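Local coordinates for protein proteasome accessory factor B/C (PafBC) (Paenarthrobacter aurescens, PDB 6SJ9) that probably regulates transcription in the bacterial DNA damage response, combining winged helix-turn-helix domains with WYL domains in one chain, at residues Val154-His158 with Gln405-Asp409; Pro327-Phe331 with Leu616-Val620; Tyr509-Arg514 with Phe549-Arg553. One frame throughout, in Å; residues are numbered along the deposited sequence.

In the fold
From the N terminus, the first of the contacts opens on helix 147-159 of the first WYL domain, which meets strand 404-407 of the PafC helix-turn-helix domain in interaction 1. Before that loop closes, the linker at 327-331, after helix 305-323, begins interaction 2, whose partner on strand 616-622 belongs to the second WCX domain. The loops of interactions 1 and 2 therefore cross. Interaction 3 opens after interaction 1 has closed; it is nested inside the loop of interaction 2. Interaction 1 thus joins two domains and interaction 2 lays a linker on a third, while interaction 3 fixes turns within the second WYL domain, about 46 Å from interaction 1 between centres.

Interaction 1 of 3, residues Val154-His158 with Gln405-Asp409; sequences VAAMH and QWEND
The indole of Trp-406 carries Val-154 CG2 3.6 Å above its plane, displaced toward the rim, where the methyl lies 3.9 Å from Trp-406 NE1. Phe-150, one helical turn before Val-154, adds an edge-to-face contact to the same indole. The amide of Asn-408, the other flat group, lies beside the last turn of the helix segment. An amide suits the place because its two ends use water differently: water 1 donates to Asn-408 OD1 (2.6 Å) and to Val-154 O, while water 2 accepts from Asn-408 ND2 (2.8 Å) and donates to His-158 O. Helix 147-159 of the first WYL domain is thereby fitted against the hairpin 404-413 of the winged helix-turn-helix domain, whose helix 378-389 also packs on Trp-406. Between indole and amide lies selenomethionine Met-157, a long flexible chain bent at chi3 (-80°) that brings CE obliquely to 4.1 Å from Trp-406 CD1 and 3.9 Å from Trp-406 O, while Met-157 CB lies 3.7 Å from Asn-408 OD1. A leucine in place of Asn-408 would probably leave both waters without their amide partner, breaking the bridges to Val-154 O and His-158 O.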
loop_
_atom_site.group_PDB
_atom_site.type_symbol
_atom_site.label_atom_id
_atom_site.label_comp_id
_atom_site.label_asym_id
_atom_site.label_seq_id
_atom_site.Cartn_x
_atom_site.Cartn_y
_atom_site.Cartn_z
ATOM N N VAL A 154 -7.138 -14.493 15.170
ATOM C CA VAL A 154 -8.019 -15.163 14.211
ATOM C C VAL A 154 -8.023 -16.681 14.469
ATOM O O VAL A 154 -9.059 -17.339 14.349
ATOM C CB VAL A 154 -7.562 -14.861 12.751
ATOM C CG1 VAL A 154 -8.202 -15.776 11.769
ATOM C CG2 VAL A 154 -7.930 -13.406 12.344
ATOM N N ALA A 155 -6.849 -17.254 14.741
ATOM C CA ALA A 155 -6.748 -18.691 15.015
ATOM C C ALA A 155 -7.436 -19.028 16.333
ATOM O O ALA A 155 -8.187 -19.986 16.410
ATOM C CB ALA A 155 -5.246 -19.138 15.046
ATOM N N ALA A 156 -7.255 -18.186 17.346
ATOM C CA ALA A 156 -7.920 -18.408 18.625
ATOM C C ALA A 156 -9.442 -18.434 18.456
ATOM O O ALA A 156 -10.134 -19.300 19.005
ATOM C CB ALA A 156 -7.482 -17.305 19.591
HETATM N N MSE A 157 -9.982 -17.492 17.698
HETATM C CA MSE A 157 -11.440 -17.446 17.541
HETATM C C MSE A 157 -11.922 -18.615 16.729
HETATM O O MSE A 157 -12.988 -19.134 17.001
HETATM C CB MSE A 157 -11.907 -16.128 16.838
HETATM C CG MSE A 157 -11.401 -14.872 17.463
HETATM SE SE MSE A 157 -12.339 -13.201 16.732
HETATM C CE MSE A 157 -11.279 -13.091 15.058
ATOM N N HIS A 158 -11.165 -18.980 15.679
ATOM C CA HIS A 158 -11.573 -20.110 14.855
ATOM C C HIS A 158 -11.582 -21.392 15.678
ATOM O O HIS A 158 -12.517 -22.195 15.570
ATOM C CB HIS A 158 -10.660 -20.287 13.625
ATOM C CG HIS A 158 -11.124 -21.360 12.675
ATOM N ND1 HIS A 158 -10.295 -22.370 12.201
ATOM C CD2 HIS A 158 -12.334 -21.578 12.105
ATOM C CE1 HIS A 158 -10.986 -23.173 11.403
ATOM N NE2 HIS A 158 -12.229 -22.724 11.337
ATOM N N GLN A 405 -14.671 -4.201 11.263
ATOM C CA GLN A 405 -14.935 -5.214 12.289
ATOM C C GLN A 405 -14.574 -6.594 11.712
ATOM O O GLN A 405 -15.021 -6.965 10.616
ATOM C CB GLN A 405 -16.403 -5.303 12.733
ATOM C CG GLN A 405 -16.939 -4.143 13.524
ATOM C CD GLN A 405 -17.023 -2.870 12.685
ATOM O OE1 GLN A 405 -16.682 -1.813 13.160
ATOM N NE2 GLN A 405 -17.491 -2.976 11.435
ATOM N N TRP A 406 -13.863 -7.381 12.492
ATOM C CA TRP A 406 -13.489 -8.739 12.087
ATOM C C TRP A 406 -13.785 -9.673 13.247
ATOM O O TRP A 406 -12.996 -9.752 14.193
ATOM C CB TRP A 406 -12.033 -8.790 11.708
ATOM C CG TRP A 406 -11.582 -10.074 11.119
ATOM C CD1 TRP A 406 -11.978 -11.354 11.460
ATOM C CD2 TRP A 406 -10.603 -10.221 10.084
ATOM N NE1 TRP A 406 -11.307 -12.274 10.689
ATOM C CE2 TRP A 406 -10.440 -11.621 9.856
ATOM C CE3 TRP A 406 -9.860 -9.317 9.319
ATOM C CZ2 TRP A 406 -9.580 -12.125 8.891
ATOM C CZ3 TRP A 406 -8.966 -9.832 8.356
ATOM C CH2 TRP A 406 -8.859 -11.216 8.143
ATOM N N GLU A 407 -14.925 -10.361 13.176
ATOM C CA GLU A 407 -15.300 -11.407 14.134
ATOM C C GLU A 407 -14.953 -12.785 13.575
ATOM O O GLU A 407 -14.403 -12.909 12.479
ATOM C CB GLU A 407 -16.789 -11.333 14.424
ATOM C CG GLU A 407 -17.261 -10.025 14.927
ATOM C CD GLU A 407 -18.787 -9.986 15.089
ATOM O OE1 GLU A 407 -19.460 -11.039 15.197
ATOM O OE2 GLU A 407 -19.300 -8.880 15.166
ATOM N N ASN A 408 -15.262 -13.837 14.343
ATOM C CA ASN A 408 -14.972 -15.212 13.905
ATOM C C ASN A 408 -15.629 -15.485 12.565
ATOM O O ASN A 408 -16.853 -15.496 12.465
ATOM C CB ASN A 408 -15.463 -16.257 14.933
ATOM C CG ASN A 408 -14.899 -17.672 14.623
ATOM O OD1 ASN A 408 -13.777 -17.780 14.142
ATOM N ND2 ASN A 408 -15.663 -18.723 14.906
ATOM N N ASP A 409 -14.835 -15.730 11.536
ATOM C CA ASP A 409 -15.420 -16.071 10.230
ATOM C C ASP A 409 -16.258 -14.917 9.617
ATOM O O ASP A 409 -17.095 -15.153 8.730
ATOM C CB ASP A 409 -16.293 -17.355 10.296
ATOM C CG ASP A 409 -16.624 -17.944 8.872
ATOM O OD1 ASP A 409 -15.664 -18.266 8.137
ATOM O OD2 ASP A 409 -17.806 -18.065 8.475
HETATM O O HOH W 1 -11.575 -16.804 13.263
HETATM O O HOH W 2 -15.005 -21.460 14.748
#

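Interaction 2 of 3, residues Pro327-Phe331 with Leu616-Val620; sequences PPLEF and LLAEV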
loop_
_atom_site.group_PDB
_atom_site.type_symbol
_atom_site.label_atom_id
_atom_site.label_comp_id
_atom_site.label_asym_id
_atom_site.label_seq_id
_atom_site.Cartn_x
_atom_site.Cartn_y
_atom_site.Cartn_z
ATOM N N PRO A 327 22.096 -17.863 14.737
ATOM C CA PRO A 327 21.581 -19.217 14.554
ATOM C C PRO A 327 22.245 -19.859 13.351
ATOM O O PRO A 327 22.891 -19.163 12.545
ATOM C CB PRO A 327 20.077 -18.983 14.317
ATOM C CG PRO A 327 20.058 -17.719 13.583
ATOM C CD PRO A 327 21.144 -16.863 14.223
ATOM N N PRO A 328 22.147 -21.182 13.202
ATOM C CA PRO A 328 22.710 -21.810 12.003
ATOM C C PRO A 328 21.812 -21.531 10.811
ATOM O O PRO A 328 20.581 -21.583 10.898
ATOM C CB PRO A 328 22.738 -23.306 12.351
ATOM C CG PRO A 328 22.105 -23.444 13.730
ATOM C CD PRO A 328 21.411 -22.150 14.037
ATOM N N LEU A 329 22.454 -21.266 9.679
ATOM C CA LEU A 329 21.749 -20.930 8.456
ATOM C C LEU A 329 21.303 -22.190 7.723
ATOM O O LEU A 329 21.699 -22.452 6.591
ATOM C CB LEU A 329 22.705 -20.134 7.591
ATOM C CG LEU A 329 22.818 -18.723 8.110
ATOM C CD1 LEU A 329 24.043 -18.059 7.523
ATOM C CD2 LEU A 329 21.548 -18.028 7.739
ATOM N N GLU A 330 20.414 -22.941 8.358
ATOM C CA GLU A 330 19.952 -24.219 7.819
ATOM C C GLU A 330 18.533 -24.053 7.296
ATOM O O GLU A 330 17.605 -23.839 8.080
ATOM C CB GLU A 330 20.036 -25.342 8.857
ATOM C CG GLU A 330 21.448 -25.896 9.089
ATOM C CD GLU A 330 21.568 -26.734 10.361
ATOM O OE1 GLU A 330 21.933 -26.178 11.420
ATOM O OE2 GLU A 330 21.289 -27.953 10.307
ATOM N N PHE A 331 18.365 -24.146 5.979
ATOM C CA PHE A 331 16.993 -24.053 5.489
ATOM C C PHE A 331 16.484 -25.448 5.140
ATOM O O PHE A 331 17.259 -26.272 4.639
ATOM C CB PHE A 331 16.906 -23.147 4.253
ATOM C CG PHE A 331 17.092 -21.677 4.554
ATOM C CD1 PHE A 331 16.024 -20.900 4.979
ATOM C CD2 PHE A 331 18.330 -21.071 4.400
ATOM C CE1 PHE A 331 16.182 -19.558 5.255
ATOM C CE2 PHE A 331 18.493 -19.730 4.677
ATOM C CZ PHE A 331 17.415 -18.972 5.103
ATOM N N LEU A 616 11.876 -17.326 12.983
ATOM C CA LEU A 616 12.252 -18.010 11.752
ATOM C C LEU A 616 13.402 -17.300 11.059
ATOM O O LEU A 616 13.607 -16.100 11.243
ATOM C CB LEU A 616 11.099 -18.130 10.760
ATOM C CG LEU A 616 10.364 -16.872 10.320
ATOM C CD1 LEU A 616 9.763 -17.077 8.976
ATOM C CD2 LEU A 616 9.270 -16.615 11.281
ATOM N N LEU A 617 14.171 -18.080 10.303
ATOM C CA LEU A 617 15.054 -17.548 9.290
ATOM C C LEU A 617 14.270 -17.250 8.035
ATOM O O LEU A 617 13.376 -18.007 7.649
ATOM C CB LEU A 617 16.166 -18.530 8.928
ATOM C CG LEU A 617 17.076 -19.084 10.016
ATOM C CD1 LEU A 617 18.116 -20.023 9.377
ATOM C CD2 LEU A 617 17.748 -17.981 10.826
ATOM N N ALA A 618 14.642 -16.178 7.361
ATOM C CA ALA A 618 13.919 -15.799 6.154
ATOM C C ALA A 618 14.864 -15.141 5.171
ATOM O O ALA A 618 15.513 -14.143 5.493
ATOM C CB ALA A 618 12.756 -14.875 6.487
ATOM N N GLU A 619 14.943 -15.713 3.993
ATOM C CA GLU A 619 15.713 -15.162 2.897
ATOM C C GLU A 619 14.784 -14.312 2.026
ATOM O O GLU A 619 13.806 -14.831 1.484
ATOM C CB GLU A 619 16.293 -16.338 2.121
ATOM C CG GLU A 619 17.314 -16.044 1.107
ATOM C CD GLU A 619 17.798 -17.326 0.484
ATOM O OE1 GLU A 619 18.860 -17.835 0.901
ATOM O OE2 GLU A 619 17.064 -17.855 -0.384
ATOM N N VAL A 620 15.040 -13.014 1.931
ATOM C CA VAL A 620 14.155 -12.102 1.211
ATOM C C VAL A 620 14.962 -11.256 0.227
ATOM O O VAL A 620 16.126 -10.936 0.469
ATOM C CB VAL A 620 13.356 -11.179 2.182
ATOM C CG1 VAL A 620 12.550 -12.011 3.164
ATOM C CG2 VAL A 620 14.257 -10.287 2.926
#
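Leu-617 sets its side chain against Pro-327, the turn at Leu-329 and the ring of Phe-331. It rises from the strand toward the linker 327-331 and divides its two methyls between neighbours. Leu-617 CD2 lies 3.6 Å from Pro-327 CG, the two side chains running past one another in opposite senses, and Leu-617 CD1 enters the bend that follows. That bend is an inverse gamma turn centred on Leu-329, closed by a weak hydrogen bond from Glu-330 N to Pro-328 O. CD1 of Leu-617 touches both ends of the turn, at 3.3 Å from Pro-328 O and 3.9 Å from Glu-330 N. A branched aliphatic residue suits the place because its two methyls serve a proline ring and a turn at once.

Phe-331 packs against CB and CD1 of the same leucine. With its CG beside the backbone N (chi1 -72°), the ring reaches back to the strand: Phe-331 CE1 is 3.8 Å from Leu-617 CB, Leu-617 CD1 lies over one face, and Ala-618 N stands near the ring plane at its edge. Further along the strand, Phe-331 CZ meets Glu-619 CB at 4.1 Å. Glu-619 thus meets the ring through its CB, while its carboxylate forms a salt bridge with Arg-607 on the adjacent strand, a residue that Phe-331 also touches. Leu-642 of strand 639-643 adds to the apolar patch beneath Pro-327 and Leu-329. An extended, proline-rich linker is thus laid on the four-stranded antiparallel sheet of the second WCX domain, whose strand order and beta-alpha-beta-beta-alpha-beta topology are those of the ferredoxin-like fold.

Interaction 3 of 3, residues Tyr509-Arg514 with Phe549-Arg553; sequences YFSLQR and FRLDR
Tyr-509 has its CG anti to the backbone N (chi1 -168°), which swings the phenol across to strand 545-550, while Arg-553 twists almost eclipsed at chi3 (20°) to turn its guanidinium back to the loop after strand 503-510. These are parts of the Sm-like fold of the second WYL domain: a type I beta turn, Ser-511 to Arg-514, packs beside the 3-10 turn that joins strands 545-550 and 554-560. Tyrosine suits its place because its hydroxyl accepts from Arg-550 N, Tyr-509 OH lying 2.8 Å away and nearly straight on, while its ring face takes the edge of Phe-549, CD2 3.6 Å above the centre and the planes 77° apart. Arg-553 grips Phe-510 O side-on with two nitrogens, NH2 at 2.8 Å and NE at 3.0 Å; NE comes from above the carbonyl plane. The guanidinium faces are packed between the turn backbone at Leu-512 N and the phenol at Tyr-509 CE2, and Asp-584 supplies the opposite charge at NH1. In return, Phe-510 N donates to Arg-553 O. Arg-550 forms a bidentate salt bridge with Asp-552, whose own backbone O receives Arg-514 NH1 at 3.2 Å, in the carbonyl plane.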
loop_
_atom_site.group_PDB
_atom_site.type_symbol
_atom_site.label_atom_id
_atom_site.label_comp_id
_atom_site.label_asym_id
_atom_site.label_seq_id
_atom_site.Cartn_x
_atom_site.Cartn_y
_atom_site.Cartn_z
ATOM N N TYR A 509 20.606 -5.327 -21.275
ATOM C CA TYR A 509 19.972 -4.491 -20.266
ATOM C C TYR A 509 21.079 -3.945 -19.377
ATOM O O TYR A 509 21.843 -4.728 -18.833
ATOM C CB TYR A 509 18.980 -5.323 -19.464
ATOM C CG TYR A 509 18.048 -4.536 -18.580
ATOM C CD1 TYR A 509 17.151 -3.635 -19.128
ATOM C CD2 TYR A 509 18.016 -4.743 -17.198
ATOM C CE1 TYR A 509 16.248 -2.904 -18.346
ATOM C CE2 TYR A 509 17.121 -3.983 -16.385
ATOM C CZ TYR A 509 16.242 -3.072 -16.978
ATOM O OH TYR A 509 15.308 -2.355 -16.231
ATOM N N PHE A 510 21.166 -2.611 -19.244
ATOM C CA PHE A 510 22.143 -1.986 -18.350
ATOM C C PHE A 510 21.908 -2.386 -16.893
ATOM O O PHE A 510 20.781 -2.486 -16.428
ATOM C CB PHE A 510 22.076 -0.456 -18.427
ATOM C CG PHE A 510 22.724 0.126 -19.639
ATOM C CD1 PHE A 510 24.060 -0.015 -19.857
ATOM C CD2 PHE A 510 21.962 0.875 -20.537
ATOM C CE1 PHE A 510 24.640 0.511 -20.966
ATOM C CE2 PHE A 510 22.524 1.429 -21.622
ATOM C CZ PHE A 510 23.875 1.242 -21.848
ATOM N N SER A 511 22.988 -2.600 -16.169
ATOM C CA SER A 511 22.906 -2.704 -14.726
ATOM C C SER A 511 22.550 -1.339 -14.120
ATOM O O SER A 511 22.525 -0.310 -14.800
ATOM C CB SER A 511 24.233 -3.175 -14.168
ATOM O OG SER A 511 25.147 -2.127 -14.456
ATOM N N LEU A 512 22.295 -1.329 -12.810
ATOM C CA LEU A 512 21.888 -0.079 -12.169
ATOM C C LEU A 512 22.897 1.043 -12.420
ATOM O O LEU A 512 22.521 2.134 -12.855
ATOM C CB LEU A 512 21.688 -0.298 -10.666
ATOM C CG LEU A 512 21.143 0.893 -9.868
ATOM C CD1 LEU A 512 19.947 1.560 -10.577
ATOM C CD2 LEU A 512 20.718 0.411 -8.486
ATOM N N GLN A 513 24.194 0.755 -12.258
ATOM C CA GLN A 513 25.256 1.733 -12.498
ATOM C C GLN A 513 25.534 2.028 -13.971
ATOM O O GLN A 513 26.328 2.951 -14.254
ATOM C CB GLN A 513 26.554 1.258 -11.830
ATOM C CG GLN A 513 26.437 1.230 -10.323
ATOM C CD GLN A 513 26.102 2.597 -9.728
ATOM O OE1 GLN A 513 26.619 3.629 -10.172
ATOM N NE2 GLN A 513 25.188 2.612 -8.754
ATOM N N ARG A 514 25.007 1.215 -14.893
ATOM C CA ARG A 514 25.177 1.307 -16.345
ATOM C C ARG A 514 26.601 1.030 -16.822
ATOM O O ARG A 514 26.944 1.320 -17.977
ATOM C CB ARG A 514 24.720 2.676 -16.852
ATOM C CG ARG A 514 23.308 2.989 -16.377
ATOM C CD ARG A 514 22.893 4.372 -16.815
ATOM N NE ARG A 514 22.740 4.416 -18.264
ATOM C CZ ARG A 514 21.608 4.131 -18.903
ATOM N NH1 ARG A 514 20.523 3.783 -18.217
ATOM N NH2 ARG A 514 21.568 4.214 -20.229
ATOM N N PHE A 549 11.018 -4.621 -17.005
ATOM C CA PHE A 549 12.236 -3.881 -17.275
ATOM C C PHE A 549 11.902 -2.415 -17.531
ATOM O O PHE A 549 10.814 -2.082 -18.018
ATOM C CB PHE A 549 12.934 -4.470 -18.525
ATOM C CG PHE A 549 13.333 -5.975 -18.397
ATOM C CD1 PHE A 549 12.494 -6.977 -18.854
ATOM C CD2 PHE A 549 14.571 -6.338 -17.904
ATOM C CE1 PHE A 549 12.885 -8.347 -18.793
ATOM C CE2 PHE A 549 14.976 -7.699 -17.816
ATOM C CZ PHE A 549 14.132 -8.696 -18.241
ATOM N N ARG A 550 12.874 -1.557 -17.271
ATOM C CA ARG A 550 12.763 -0.133 -17.555
ATOM C C ARG A 550 13.252 0.132 -18.968
ATOM O O ARG A 550 14.382 -0.236 -19.308
ATOM C CB ARG A 550 13.591 0.701 -16.569
ATOM C CG ARG A 550 13.070 0.690 -15.108
ATOM C CD ARG A 550 13.942 1.539 -14.178
ATOM N NE ARG A 550 14.088 2.944 -14.613
ATOM C CZ ARG A 550 13.292 3.946 -14.206
ATOM N NH1 ARG A 550 12.305 3.710 -13.337
ATOM N NH2 ARG A 550 13.485 5.196 -14.664
ATOM N N LEU A 551 12.408 0.779 -19.774
ATOM C CA LEU A 551 12.805 1.127 -21.133
ATOM C C LEU A 551 14.091 1.938 -21.127
ATOM O O LEU A 551 14.977 1.744 -21.985
ATOM C CB LEU A 551 11.683 1.901 -21.824
ATOM C CG LEU A 551 11.785 1.981 -23.349
ATOM C CD1 LEU A 551 11.686 0.607 -23.906
ATOM C CD2 LEU A 551 10.619 2.775 -23.882
ATOM N N ASP A 552 14.235 2.840 -20.150
ATOM C CA ASP A 552 15.393 3.711 -20.187
ATOM C C ASP A 552 16.610 2.992 -19.702
ATOM O O ASP A 552 17.645 3.640 -19.556
ATOM C CB ASP A 552 15.188 5.017 -19.363
ATOM C CG ASP A 552 15.059 4.800 -17.836
ATOM O OD1 ASP A 552 15.425 3.741 -17.267
ATOM O OD2 ASP A 552 14.588 5.754 -17.166
ATOM N N ARG A 553 16.517 1.672 -19.450
ATOM C CA ARG A 553 17.722 0.891 -19.166
ATOM C C ARG A 553 18.077 -0.078 -20.279
ATOM O O ARG A 553 19.037 -0.828 -20.139
ATOM C CB ARG A 553 17.623 0.167 -17.811
ATOM C CG ARG A 553 17.827 1.228 -16.749
ATOM C CD ARG A 553 18.264 0.781 -15.392
ATOM N NE ARG A 553 18.899 -0.530 -15.263
ATOM C CZ ARG A 553 18.842 -1.186 -14.112
ATOM N NH1 ARG A 553 18.204 -0.609 -13.097
ATOM N NH2 ARG A 553 19.390 -2.373 -13.959
#